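Local coordinates for PKS_KS domain-containing protein (Photorhabdus luminescens subsp. laumondii, PDB 6SMO) that probably acts as a beta-ketoacyl-[acyl-carrier-protein] synthase of the thiolase-like superfamily and binds a polyketone chain in its pocket, at residues B[199-204]-B[213-218]. Residues are numbered along the deposited sequence; the frame is centred on the assembly and turned at random.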
loop_
_atom_site.group_PDB
_atom_site.type_symbol
_atom_site.label_atom_id
_atom_site.label_comp_id
_atom_site.label_asym_id
_atom_site.label_seq_id
_atom_site.Cartn_x
_atom_site.Cartn_y
_atom_site.Cartn_z
ATOM N N GLY B 199 -6.929 -7.946 7.283
ATOM C CA GLY B 199 -7.989 -8.406 6.364
ATOM C C GLY B 199 -7.577 -9.641 5.580
ATOM O O GLY B 199 -8.358 -10.613 5.566
ATOM N N ILE B 200 -6.401 -9.611 4.943
ATOM C CA ILE B 200 -5.869 -10.735 4.114
ATOM C C ILE B 200 -5.475 -11.895 5.041
ATOM O O ILE B 200 -5.636 -13.056 4.621
ATOM C CB ILE B 200 -4.704 -10.276 3.209
ATOM C CG1 ILE B 200 -4.495 -11.237 2.034
ATOM C CG2 ILE B 200 -3.419 -10.071 4.001
ATOM C CD1 ILE B 200 -3.741 -10.634 0.873
ATOM N N ALA B 201 -4.986 -11.584 6.248
ATOM C CA ALA B 201 -4.637 -12.559 7.309
ATOM C C ALA B 201 -5.899 -13.296 7.774
ATOM O O ALA B 201 -5.824 -14.523 7.978
ATOM C CB ALA B 201 -3.960 -11.853 8.459
ATOM N N MET B 202 -7.008 -12.566 7.936
ATOM C CA MET B 202 -8.340 -13.112 8.320
ATOM C C MET B 202 -8.830 -14.077 7.232
ATOM O O MET B 202 -9.362 -15.148 7.591
ATOM C CB MET B 202 -9.363 -11.984 8.500
ATOM C CG MET B 202 -10.689 -12.441 9.084
ATOM S SD MET B 202 -12.041 -11.292 8.721
ATOM C CE MET B 202 -12.284 -11.611 6.973
ATOM N N GLU B 203 -8.658 -13.706 5.958
ATOM C CA GLU B 203 -9.104 -14.497 4.778
ATOM C C GLU B 203 -8.332 -15.823 4.719
ATOM O O GLU B 203 -8.977 -16.862 4.473
ATOM C CB GLU B 203 -8.930 -13.685 3.492
ATOM C CG GLU B 203 -9.964 -12.584 3.334
ATOM C CD GLU B 203 -9.655 -11.559 2.255
ATOM O OE1 GLU B 203 -10.206 -10.441 2.330
ATOM O OE2 GLU B 203 -8.867 -11.880 1.343
ATOM N N HIS B 204 -7.013 -15.787 4.943
ATOM C CA HIS B 204 -6.121 -16.980 4.960
ATOM C C HIS B 204 -6.634 -18.004 5.980
ATOM O O HIS B 204 -6.715 -19.197 5.624
ATOM C CB HIS B 204 -4.665 -16.584 5.252
ATOM C CG HIS B 204 -3.916 -16.106 4.054
ATOM N ND1 HIS B 204 -3.386 -14.833 3.972
ATOM C CD2 HIS B 204 -3.606 -16.721 2.893
ATOM C CE1 HIS B 204 -2.782 -14.685 2.811
ATOM N NE2 HIS B 204 -2.902 -15.829 2.131
ATOM N N MET B 213 -1.410 -16.948 11.949
ATOM C CA MET B 213 -1.060 -15.815 11.049
ATOM C C MET B 213 -0.583 -14.615 11.878
ATOM O O MET B 213 -1.371 -14.111 12.703
ATOM C CB MET B 213 -2.265 -15.408 10.193
ATOM C CG MET B 213 -1.880 -14.760 8.877
ATOM S SD MET B 213 -1.370 -15.962 7.625
ATOM C CE MET B 213 -0.788 -14.862 6.335
ATOM N N LEU B 214 0.666 -14.188 11.666
ATOM C CA LEU B 214 1.257 -12.965 12.274
ATOM C C LEU B 214 0.938 -11.770 11.367
ATOM O O LEU B 214 1.518 -11.692 10.266
ATOM C CB LEU B 214 2.767 -13.164 12.443
ATOM C CG LEU B 214 3.476 -12.131 13.318
ATOM C CD1 LEU B 214 4.602 -12.771 14.116
ATOM C CD2 LEU B 214 4.006 -10.972 12.486
ATOM N N ALA B 215 0.040 -10.886 11.813
ATOM C CA ALA B 215 -0.491 -9.743 11.034
ATOM C C ALA B 215 -0.246 -8.431 11.790
ATOM O O ALA B 215 -0.075 -8.479 13.023
ATOM C CB ALA B 215 -1.960 -9.955 10.762
ATOM N N GLY B 216 -0.232 -7.308 11.064
ATOM C CA GLY B 216 -0.069 -5.952 11.626
ATOM C C GLY B 216 0.605 -5.005 10.648
ATOM O O GLY B 216 0.454 -5.208 9.426
ATOM N N ALA B 217 1.320 -4.000 11.167
ATOM C CA ALA B 217 2.054 -2.986 10.374
ATOM C C ALA B 217 3.140 -2.318 11.228
ATOM O O ALA B 217 2.933 -2.172 12.448
ATOM C CB ALA B 217 1.084 -1.970 9.824
ATOM N N SER B 218 4.206 -1.872 10.569
ATOM C CA SER B 218 5.346 -1.137 11.167
ATOM C C SER B 218 5.598 0.128 10.349
ATOM O O SER B 218 5.523 0.036 9.148
ATOM C CB SER B 218 6.562 -1.991 11.204
ATOM O OG SER B 218 7.613 -1.346 11.877
#
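Ala201 faces strand 213-218 from helix 199-204 and sets its methyl between two side chains of the strand: its CB lies 3.6 Å from Ala215 CB and 3.6 Å from Met213 CG. The small methyls of Ala201 and Ala215 let the backbones come close, and the CA atoms of Ala201 and Met213 are 6.1 Å apart. The axes of the two segments come within 8.5 Å and run almost antiparallel, at 171°. Met213 extends the contact toward the following helical turn. Its CG stands anti to the backbone N (chi1 -154°), and a bend at the next torsion carries the thioether on to His204. The terminal methyl CE approaches the imidazole obliquely, 3.5 Å from His204 ND1, while SD lies 4.9 Å from the ring centroid, a slanting Met-aromatic contact. The far end of the imidazole is held outside the pair, by a hydrogen bond between His204 NE2 and Tyr168 OH of the neighbouring Ketoacyl_synth_N domain-containing chain, whose ring meets it at about 90°. The tight apolar side thus lies at Ala201, where Leu269 of strand 263-271 also packs; Glu203, partly exposed and in touch with Tyr289, marks the looser side of the helix. Beyond Ala215 the strand draws away from this segment. The pair is a helix packed antiparallel on the strand that follows it, part of the layered alpha/beta architecture of the thiolase fold.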